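Local coordinates for putative uncharacterized protein (Mycobacterium avium, PDB 2Z6V) that is of unknown function but belongs to the sulfotransferase family and probably transfers a sulfuryl group from the donor PAPS to an acceptor, at residues I94-V105 and K231-S239; H333-R341 and T405-R413. All blocks are in the same frame, centred on the assembly; numbering follows the deposited sequence.

Contact 1: residues I94-V105 and K231-S239; sequences IQDHPEVLDAPV and KRYLQVLQS
The carboxamide of Gln235 is the flat group at the centre of this contact: Val100 O lies over one face, 3.7 Å from Gln235 CD, Lys231 CG lies over the other, and Ala103 O meets the NE2 edge, only 7° out of the amide plane. The hydrogen bond from Gln235 NE2 to Ala103 O is 2.8 Å long and nearly straight (169° at the hydrogen), although the donor sits tilted from the carbonyl plane. The same nitrogen makes a weak, bent bond to Leu101 O at 3.1 Å, while a methyl of Leu101, CD2, lies 3.6 Å from the other end of the amide, Gln235 OE1. With CG anti to its own carbonyl carbon (chi1 -71°) and the chain extended beyond it, Gln235 reaches from the helix into the turn at 101-103.

Here the last turns of helix 224-238 receive the chain as it leaves helix 70-96, passes through an irregular helical turn and heads for strand 109-113 of the parallel sheet. Apolar contacts flank the polar centre. Ile94 CG1 touches Val236 CG2 at 3.7 Å, with Ile94 CD1 lying across the aliphatic part of Arg232. Further along, Val100 CG1 meets Ser239 CB at 3.6 Å, and Val105 CG2 rests against Gln235 CG at 3.7 Å. Val105 also touches Trp245 on strand 244-248, which ties the contact to the sheet. The hydroxyl of Ser239 turns back to the carbonyl of Val236.

A water donates to both Val100 O and Gln235 O, 2.7 Å from each, and so bridges the two backbones where they come nearest. One buried amide and one water thus supply donors to three carbonyls of the turn, and the near-planar bond to Ala103 O fixes the amide's rotation.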
loop_
_atom_site.group_PDB
_atom_site.type_symbol
_atom_site.label_atom_id
_atom_site.label_comp_id
_atom_site.label_asym_id
_atom_site.label_seq_id
_atom_site.Cartn_x
_atom_site.Cartn_y
_atom_site.Cartn_z
ATOM N N ILE A 94 -17.368 2.236 -15.251
ATOM C CA ILE A 94 -16.921 1.356 -16.324
ATOM C C ILE A 94 -18.085 0.936 -17.216
ATOM O O ILE A 94 -17.942 0.905 -18.443
ATOM C CB ILE A 94 -16.196 0.113 -15.772
ATOM C CG1 ILE A 94 -14.878 0.542 -15.122
ATOM C CG2 ILE A 94 -15.908 -0.868 -16.894
ATOM C CD1 ILE A 94 -14.098 -0.596 -14.508
ATOM N N GLN A 95 -19.233 0.622 -16.613
ATOM C CA GLN A 95 -20.395 0.243 -17.402
ATOM C C GLN A 95 -20.741 1.371 -18.379
ATOM O O GLN A 95 -21.078 1.109 -19.529
ATOM C CB GLN A 95 -21.599 -0.055 -16.508
ATOM C CG GLN A 95 -21.475 -1.322 -15.671
ATOM C CD GLN A 95 -20.972 -2.515 -16.479
ATOM O OE1 GLN A 95 -19.771 -2.638 -16.742
ATOM N NE2 GLN A 95 -21.891 -3.392 -16.888
ATOM N N ASP A 96 -20.647 2.622 -17.934
ATOM C CA ASP A 96 -20.943 3.758 -18.811
ATOM C C ASP A 96 -19.790 4.095 -19.754
ATOM O O ASP A 96 -19.963 4.897 -20.671
ATOM C CB ASP A 96 -21.270 5.030 -18.011
ATOM C CG ASP A 96 -22.605 4.956 -17.298
ATOM O OD1 ASP A 96 -23.544 4.327 -17.833
ATOM O OD2 ASP A 96 -22.720 5.550 -16.206
ATOM N N HIS A 97 -18.621 3.501 -19.530
ATOM C CA HIS A 97 -17.453 3.779 -20.374
ATOM C C HIS A 97 -16.630 2.512 -20.641
ATOM O O HIS A 97 -15.459 2.417 -20.250
ATOM C CB HIS A 97 -16.583 4.845 -19.698
ATOM C CG HIS A 97 -17.299 6.141 -19.460
ATOM N ND1 HIS A 97 -17.511 7.069 -20.456
ATOM C CD2 HIS A 97 -17.908 6.632 -18.355
ATOM C CE1 HIS A 97 -18.221 8.074 -19.978
ATOM N NE2 HIS A 97 -18.476 7.834 -18.706
ATOM N N PRO A 98 -17.236 1.527 -21.338
ATOM C CA PRO A 98 -16.583 0.252 -21.667
ATOM C C PRO A 98 -15.221 0.434 -22.341
ATOM O O PRO A 98 -14.282 -0.317 -22.079
ATOM C CB PRO A 98 -17.590 -0.428 -22.594
ATOM C CG PRO A 98 -18.907 0.204 -22.235
ATOM C CD PRO A 98 -18.535 1.643 -22.031
ATOM N N GLU A 99 -15.116 1.440 -23.200
ATOM C CA GLU A 99 -13.874 1.700 -23.918
ATOM C C GLU A 99 -12.610 1.740 -23.051
ATOM O O GLU A 99 -11.540 1.369 -23.526
ATOM C CB GLU A 99 -13.969 3.011 -24.708
ATOM C CG GLU A 99 -14.073 4.251 -23.839
ATOM C CD GLU A 99 -15.506 4.658 -23.571
ATOM O OE1 GLU A 99 -16.393 3.768 -23.584
ATOM O OE2 GLU A 99 -15.740 5.869 -23.335
ATOM N N VAL A 100 -12.720 2.186 -21.798
ATOM C CA VAL A 100 -11.545 2.264 -20.923
ATOM C C VAL A 100 -10.840 0.922 -20.760
ATOM O O VAL A 100 -9.634 0.876 -20.522
ATOM C CB VAL A 100 -11.894 2.795 -19.493
ATOM C CG1 VAL A 100 -12.483 4.200 -19.582
ATOM C CG2 VAL A 100 -12.852 1.841 -18.784
ATOM N N LEU A 101 -11.595 -0.164 -20.896
ATOM C CA LEU A 101 -11.046 -1.507 -20.744
ATOM C C LEU A 101 -10.228 -1.946 -21.951
ATOM O O LEU A 101 -9.501 -2.941 -21.885
ATOM C CB LEU A 101 -12.174 -2.513 -20.516
ATOM C CG LEU A 101 -13.067 -2.241 -19.311
ATOM C CD1 LEU A 101 -14.219 -3.234 -19.282
ATOM C CD2 LEU A 101 -12.236 -2.327 -18.042
ATOM N N ASP A 102 -10.351 -1.210 -23.052
ATOM C CA ASP A 102 -9.623 -1.547 -24.269
ATOM C C ASP A 102 -8.214 -0.966 -24.293
ATOM O O ASP A 102 -7.351 -1.458 -25.024
ATOM C CB ASP A 102 -10.396 -1.073 -25.505
ATOM C CG ASP A 102 -11.788 -1.687 -25.597
ATOM O OD1 ASP A 102 -11.928 -2.904 -25.316
ATOM O OD2 ASP A 102 -12.736 -0.951 -25.960
ATOM N N ALA A 103 -7.980 0.082 -23.507
ATOM C CA ALA A 103 -6.661 0.698 -23.449
ATOM C C ALA A 103 -5.818 -0.106 -22.477
ATOM O O ALA A 103 -6.198 -0.302 -21.322
ATOM C CB ALA A 103 -6.765 2.139 -22.986
ATOM N N PRO A 104 -4.652 -0.580 -22.930
ATOM C CA PRO A 104 -3.761 -1.375 -22.084
ATOM C C PRO A 104 -3.005 -0.589 -21.015
ATOM O O PRO A 104 -2.901 0.640 -21.079
ATOM C CB PRO A 104 -2.807 -1.989 -23.098
ATOM C CG PRO A 104 -2.623 -0.861 -24.057
ATOM C CD PRO A 104 -4.050 -0.363 -24.258
ATOM N N VAL A 105 -2.498 -1.322 -20.027
ATOM C CA VAL A 105 -1.675 -0.766 -18.956
ATOM C C VAL A 105 -0.349 -1.483 -19.207
ATOM O O VAL A 105 -0.120 -2.590 -18.707
ATOM C CB VAL A 105 -2.213 -1.147 -17.555
ATOM C CG1 VAL A 105 -1.251 -0.652 -16.464
ATOM C CG2 VAL A 105 -3.598 -0.555 -17.359
ATOM N N LYS A 231 -6.178 -3.344 -12.381
ATOM C CA LYS A 231 -6.000 -2.978 -13.787
ATOM C C LYS A 231 -7.168 -2.130 -14.307
ATOM O O LYS A 231 -6.958 -1.120 -14.979
ATOM C CB LYS A 231 -5.825 -4.233 -14.645
ATOM C CG LYS A 231 -5.776 -3.960 -16.144
ATOM C CD LYS A 231 -5.066 -5.086 -16.893
ATOM C CE LYS A 231 -4.940 -4.759 -18.376
ATOM N NZ LYS A 231 -3.764 -5.421 -19.015
ATOM N N ARG A 232 -8.395 -2.535 -13.990
ATOM C CA ARG A 232 -9.578 -1.785 -14.416
ATOM C C ARG A 232 -9.549 -0.385 -13.793
ATOM O O ARG A 232 -9.855 0.614 -14.448
ATOM C CB ARG A 232 -10.858 -2.512 -13.985
ATOM C CG ARG A 232 -11.195 -3.753 -14.802
ATOM C CD ARG A 232 -12.532 -4.330 -14.375
ATOM N NE ARG A 232 -12.363 -5.558 -13.604
ATOM C CZ ARG A 232 -12.852 -5.749 -12.389
ATOM N NH1 ARG A 232 -13.545 -4.792 -11.798
ATOM N NH2 ARG A 232 -12.647 -6.897 -11.767
ATOM N N TYR A 233 -9.176 -0.333 -12.516
ATOM C CA TYR A 233 -9.080 0.915 -11.786
ATOM C C TYR A 233 -8.095 1.820 -12.523
ATOM O O TYR A 233 -8.406 2.975 -12.823
ATOM C CB TYR A 233 -8.554 0.650 -10.381
ATOM C CG TYR A 233 -8.975 1.648 -9.334
ATOM C CD1 TYR A 233 -10.057 1.376 -8.491
ATOM C CD2 TYR A 233 -8.264 2.829 -9.137
ATOM C CE1 TYR A 233 -10.419 2.255 -7.462
ATOM C CE2 TYR A 233 -8.610 3.722 -8.110
ATOM C CZ TYR A 233 -9.689 3.425 -7.274
ATOM O OH TYR A 233 -10.038 4.274 -6.248
ATOM N N LEU A 234 -6.908 1.297 -12.808
ATOM C CA LEU A 234 -5.897 2.082 -13.503
ATOM C C LEU A 234 -6.359 2.497 -14.898
ATOM O O LEU A 234 -6.032 3.588 -15.364
ATOM C CB LEU A 234 -4.583 1.303 -13.581
ATOM C CG LEU A 234 -3.976 1.001 -12.206
ATOM C CD1 LEU A 234 -2.713 0.188 -12.377
ATOM C CD2 LEU A 234 -3.670 2.303 -11.482
ATOM N N GLN A 235 -7.137 1.648 -15.563
ATOM C CA GLN A 235 -7.623 1.998 -16.895
ATOM C C GLN A 235 -8.608 3.168 -16.830
ATOM O O GLN A 235 -8.723 3.944 -17.779
ATOM C CB GLN A 235 -8.269 0.780 -17.566
ATOM C CG GLN A 235 -7.258 -0.282 -17.970
ATOM C CD GLN A 235 -7.913 -1.566 -18.399
ATOM O OE1 GLN A 235 -8.661 -2.175 -17.636
ATOM N NE2 GLN A 235 -7.637 -1.991 -19.627
ATOM N N VAL A 236 -9.311 3.295 -15.707
ATOM C CA VAL A 236 -10.251 4.393 -15.533
ATOM C C VAL A 236 -9.484 5.700 -15.293
ATOM O O VAL A 236 -9.859 6.760 -15.802
ATOM C CB VAL A 236 -11.203 4.148 -14.338
ATOM C CG1 VAL A 236 -12.036 5.404 -14.072
ATOM C CG2 VAL A 236 -12.102 2.953 -14.625
ATOM N N LEU A 237 -8.412 5.626 -14.514
ATOM C CA LEU A 237 -7.626 6.818 -14.239
ATOM C C LEU A 237 -6.848 7.258 -15.486
ATOM O O LEU A 237 -6.664 8.459 -15.710
ATOM C CB LEU A 237 -6.679 6.566 -13.063
ATOM C CG LEU A 237 -7.338 6.273 -11.704
ATOM C CD1 LEU A 237 -6.259 5.917 -10.671
ATOM C CD2 LEU A 237 -8.142 7.487 -11.227
ATOM N N GLN A 238 -6.409 6.292 -16.300
ATOM C CA GLN A 238 -5.659 6.582 -17.537
ATOM C C GLN A 238 -6.503 7.286 -18.579
ATOM O O GLN A 238 -5.995 8.118 -19.333
ATOM C CB GLN A 238 -5.183 5.312 -18.240
ATOM C CG GLN A 238 -4.058 4.564 -17.633
ATOM C CD GLN A 238 -3.658 3.411 -18.525
ATOM O OE1 GLN A 238 -4.517 2.727 -19.082
ATOM N NE2 GLN A 238 -2.349 3.187 -18.669
ATOM N N SER A 239 -7.779 6.907 -18.644
ATOM C CA SER A 239 -8.682 7.448 -19.645
ATOM C C SER A 239 -8.702 8.965 -19.731
ATOM O O SER A 239 -8.952 9.508 -20.802
ATOM C CB SER A 239 -10.110 6.894 -19.454
ATOM O OG SER A 239 -10.807 7.527 -18.398
HETATM O O HOH W 1 -8.030 2.969 -20.254
#

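Contact 2: residues H333-R341 and T405-R413; sequences HMYYHEMMR and TFDIELEGR
His337 CG stands between its backbone N and carbonyl carbon (chi1 64°), which places the imidazole between Tyr335 CB and Glu409 CB; Glu409 has its CG anti to the backbone N (chi1 -167°). This happens where edge strand 331-335 of the five-stranded parallel sheet of the sulfotransferase alpha/beta fold passes, with Tyr335 as N-cap, directly into helix 336-341, and the C-terminal tail runs past that junction. Glu409 CB makes a CH-pi contact over one face of the His337 ring, 3.6 Å from its centroid. The Glu409 carboxylate lies stacked on the imidazole, its plane only 15° from that of the ring, and its OE2 sits over a face of the Arg341 guanidinium, 3.1 Å from Arg341 NH2, a salt bridge of charge alone. Asp407, centre of an inverse gamma turn, sets its O at the imidazole edge. Nearer the strand, the Tyr335 ring takes Ile408 CG1 at its edge, and the rings of His333 and Phe406 meet obliquely, centroids 4.5 Å apart. Glu411, also salt-bridged to Arg273, places OE2 at the edge of the Tyr336 ring. A water in the imidazole plane joins His337 NE2, at 3.1 Å, to Asp407 OD2, at 3.2 Å.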
loop_
_atom_site.group_PDB
_atom_site.type_symbol
_atom_site.label_atom_id
_atom_site.label_comp_id
_atom_site.label_asym_id
_atom_site.label_seq_id
_atom_site.Cartn_x
_atom_site.Cartn_y
_atom_site.Cartn_z
ATOM N N HIS A 333 17.192 -3.780 -8.267
ATOM C CA HIS A 333 17.322 -3.774 -6.821
ATOM C C HIS A 333 17.672 -2.430 -6.234
ATOM O O HIS A 333 18.751 -1.887 -6.448
ATOM C CB HIS A 333 18.310 -4.850 -6.376
ATOM C CG HIS A 333 17.850 -6.229 -6.715
ATOM N ND1 HIS A 333 18.480 -7.014 -7.657
ATOM C CD2 HIS A 333 16.759 -6.922 -6.315
ATOM C CE1 HIS A 333 17.793 -8.129 -7.824
ATOM N NE2 HIS A 333 16.743 -8.097 -7.022
ATOM N N MET A 334 16.720 -1.899 -5.488
ATOM C CA MET A 334 16.875 -0.610 -4.852
ATOM C C MET A 334 17.169 -0.815 -3.369
ATOM O O MET A 334 16.329 -1.309 -2.618
ATOM C CB MET A 334 15.595 0.191 -5.051
ATOM C CG MET A 334 15.623 1.573 -4.474
ATOM S SD MET A 334 14.046 2.330 -4.815
ATOM C CE MET A 334 13.007 1.535 -3.560
ATOM N N TYR A 335 18.377 -0.443 -2.963
ATOM C CA TYR A 335 18.807 -0.591 -1.581
ATOM C C TYR A 335 18.604 0.692 -0.798
ATOM O O TYR A 335 18.883 1.787 -1.287
ATOM C CB TYR A 335 20.284 -0.986 -1.536
ATOM C CG TYR A 335 20.566 -2.347 -2.134
ATOM C CD1 TYR A 335 20.497 -3.503 -1.354
ATOM C CD2 TYR A 335 20.876 -2.482 -3.488
ATOM C CE1 TYR A 335 20.735 -4.766 -1.911
ATOM C CE2 TYR A 335 21.110 -3.735 -4.054
ATOM C CZ TYR A 335 21.041 -4.872 -3.263
ATOM O OH TYR A 335 21.286 -6.106 -3.824
ATOM N N TYR A 336 18.111 0.547 0.425
ATOM C CA TYR A 336 17.884 1.688 1.301
ATOM C C TYR A 336 19.165 2.505 1.471
ATOM O O TYR A 336 19.149 3.737 1.376
ATOM C CB TYR A 336 17.409 1.201 2.670
ATOM C CG TYR A 336 17.268 2.299 3.689
ATOM C CD1 TYR A 336 16.319 3.306 3.527
ATOM C CD2 TYR A 336 18.091 2.343 4.814
ATOM C CE1 TYR A 336 16.190 4.333 4.464
ATOM C CE2 TYR A 336 17.972 3.366 5.755
ATOM C CZ TYR A 336 17.018 4.354 5.573
ATOM O OH TYR A 336 16.881 5.357 6.504
ATOM N N HIS A 337 20.276 1.817 1.714
ATOM C CA HIS A 337 21.532 2.508 1.912
ATOM C C HIS A 337 21.988 3.290 0.688
ATOM O O HIS A 337 22.673 4.295 0.821
ATOM C CB HIS A 337 22.629 1.538 2.381
ATOM C CG HIS A 337 22.985 0.469 1.391
ATOM N ND1 HIS A 337 22.431 -0.794 1.424
ATOM C CD2 HIS A 337 23.876 0.462 0.370
ATOM C CE1 HIS A 337 22.967 -1.532 0.470
ATOM N NE2 HIS A 337 23.847 -0.795 -0.183
ATOM N N GLU A 338 21.602 2.843 -0.502
ATOM C CA GLU A 338 21.986 3.546 -1.725
ATOM C C GLU A 338 21.059 4.728 -1.950
ATOM O O GLU A 338 21.457 5.760 -2.487
ATOM C CB GLU A 338 21.929 2.604 -2.934
ATOM C CG GLU A 338 23.225 1.841 -3.198
ATOM C CD GLU A 338 23.133 0.902 -4.398
ATOM O OE1 GLU A 338 22.567 1.307 -5.440
ATOM O OE2 GLU A 338 23.640 -0.241 -4.302
ATOM N N MET A 339 19.818 4.570 -1.521
ATOM C CA MET A 339 18.816 5.612 -1.669
ATOM C C MET A 339 19.135 6.805 -0.759
ATOM O O MET A 339 18.744 7.936 -1.048
ATOM C CB MET A 339 17.441 5.035 -1.327
ATOM C CG MET A 339 16.317 5.533 -2.207
ATOM S SD MET A 339 16.621 5.198 -3.958
ATOM C CE MET A 339 15.835 6.641 -4.729
ATOM N N MET A 340 19.848 6.547 0.336
ATOM C CA MET A 340 20.224 7.595 1.286
ATOM C C MET A 340 21.484 8.343 0.854
ATOM O O MET A 340 21.523 9.572 0.881
ATOM C CB MET A 340 20.464 6.998 2.675
ATOM C CG MET A 340 19.243 6.360 3.320
ATOM S SD MET A 340 17.880 7.519 3.568
ATOM C CE MET A 340 16.812 7.106 2.142
ATOM N N ARG A 341 22.512 7.595 0.460
ATOM C CA ARG A 341 23.781 8.182 0.037
ATOM C C ARG A 341 23.737 8.883 -1.316
ATOM O O ARG A 341 24.446 9.863 -1.530
ATOM C CB ARG A 341 24.878 7.114 0.017
ATOM C CG ARG A 341 25.263 6.604 1.398
ATOM C CD ARG A 341 26.394 5.582 1.329
ATOM N NE ARG A 341 26.929 5.270 2.655
ATOM C CZ ARG A 341 26.243 4.670 3.623
ATOM N NH1 ARG A 341 24.981 4.306 3.423
ATOM N NH2 ARG A 341 26.816 4.443 4.798
ATOM N N THR A 405 21.488 -13.738 -0.700
ATOM C CA THR A 405 21.405 -13.442 -2.118
ATOM C C THR A 405 21.512 -11.950 -2.439
ATOM O O THR A 405 21.932 -11.579 -3.533
ATOM C CB THR A 405 20.107 -14.034 -2.734
ATOM O OG1 THR A 405 19.388 -13.013 -3.435
ATOM C CG2 THR A 405 19.231 -14.634 -1.668
ATOM N N PHE A 406 21.152 -11.098 -1.485
ATOM C CA PHE A 406 21.208 -9.652 -1.688
ATOM C C PHE A 406 22.184 -8.983 -0.725
ATOM O O PHE A 406 22.149 -9.225 0.478
ATOM C CB PHE A 406 19.814 -9.047 -1.522
ATOM C CG PHE A 406 18.828 -9.517 -2.548
ATOM C CD1 PHE A 406 19.001 -9.203 -3.889
ATOM C CD2 PHE A 406 17.725 -10.279 -2.174
ATOM C CE1 PHE A 406 18.092 -9.639 -4.849
ATOM C CE2 PHE A 406 16.804 -10.723 -3.128
ATOM C CZ PHE A 406 16.988 -10.401 -4.469
ATOM N N ASP A 407 23.048 -8.135 -1.266
ATOM C CA ASP A 407 24.058 -7.442 -0.480
ATOM C C ASP A 407 23.483 -6.233 0.248
ATOM O O ASP A 407 23.617 -5.093 -0.212
ATOM C CB ASP A 407 25.205 -7.021 -1.402
ATOM C CG ASP A 407 26.311 -6.290 -0.669
ATOM O OD1 ASP A 407 26.807 -6.824 0.350
ATOM O OD2 ASP A 407 26.685 -5.182 -1.121
ATOM N N ILE A 408 22.856 -6.484 1.394
ATOM C CA ILE A 408 22.236 -5.421 2.177
ATOM C C ILE A 408 23.099 -4.915 3.323
ATOM O O ILE A 408 23.580 -5.693 4.149
ATOM C CB ILE A 408 20.882 -5.878 2.752
ATOM C CG1 ILE A 408 19.932 -6.239 1.607
ATOM C CG2 ILE A 408 20.294 -4.777 3.636
ATOM C CD1 ILE A 408 18.582 -6.735 2.062
ATOM N N GLU A 409 23.272 -3.599 3.369
ATOM C CA GLU A 409 24.069 -2.943 4.399
ATOM C C GLU A 409 23.242 -2.829 5.680
ATOM O O GLU A 409 22.284 -2.067 5.744
ATOM C CB GLU A 409 24.481 -1.560 3.897
ATOM C CG GLU A 409 25.559 -0.867 4.699
ATOM C CD GLU A 409 26.219 0.251 3.903
ATOM O OE1 GLU A 409 26.742 -0.038 2.801
ATOM O OE2 GLU A 409 26.214 1.411 4.373
ATOM N N LEU A 410 23.613 -3.589 6.702
ATOM C CA LEU A 410 22.872 -3.574 7.956
ATOM C C LEU A 410 23.062 -2.314 8.799
ATOM O O LEU A 410 24.090 -1.638 8.714
ATOM C CB LEU A 410 23.233 -4.806 8.782
ATOM C CG LEU A 410 22.933 -6.145 8.103
ATOM C CD1 LEU A 410 23.286 -7.277 9.054
ATOM C CD2 LEU A 410 21.459 -6.218 7.708
ATOM N N GLU A 411 22.052 -2.014 9.612
ATOM C CA GLU A 411 22.054 -0.844 10.492
ATOM C C GLU A 411 21.995 -1.311 11.953
ATOM O O GLU A 411 21.453 -0.615 12.812
ATOM C CB GLU A 411 20.825 0.021 10.199
ATOM C CG GLU A 411 20.623 0.378 8.738
ATOM C CD GLU A 411 19.215 0.882 8.451
ATOM O OE1 GLU A 411 18.268 0.070 8.487
ATOM O OE2 GLU A 411 19.047 2.091 8.196
ATOM N N GLY A 412 22.564 -2.480 12.227
ATOM C CA GLY A 412 22.524 -3.039 13.567
ATOM C C GLY A 412 23.448 -2.517 14.649
ATOM O O GLY A 412 24.274 -1.630 14.416
ATOM N N ARG A 413 23.284 -3.097 15.842
ATOM C CA ARG A 413 24.054 -2.775 17.046
ATOM C C ARG A 413 24.725 -1.400 17.070
ATOM O O ARG A 413 25.972 -1.337 17.002
ATOM C CB ARG A 413 25.092 -3.878 17.317
ATOM C CG ARG A 413 25.664 -4.560 16.074
ATOM C CD ARG A 413 26.424 -3.589 15.182
ATOM N NE ARG A 413 27.643 -3.084 15.808
ATOM C CZ ARG A 413 28.368 -2.078 15.326
ATOM N NH1 ARG A 413 27.998 -1.465 14.211
ATOM N NH2 ARG A 413 29.469 -1.688 15.952
HETATM O O HOH W 2 25.199 -2.579 -2.347
#

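Overall arrangement
Both contacts are partly buried and peripheral, on opposite sides of the chain's centre with their own centres about 38 Å apart and no atoms in touch. They share no helix or strand. Contact 1 joins two helix ends on the way to inner strands of the sheet, 109-113 and 244-248, whereas contact 2 packs the irregular C-terminal tail by side chains against the end of an edge strand, 331-335, and the helix that follows. Their chemistry differs accordingly: contact 1 relies on aliphatic packing with direct hydrogen bonds from a buried amide, while contact 2 has no direct hydrogen bond between its segments and depends on rings, carboxylates and a surface salt bridge. Each includes a bridging water.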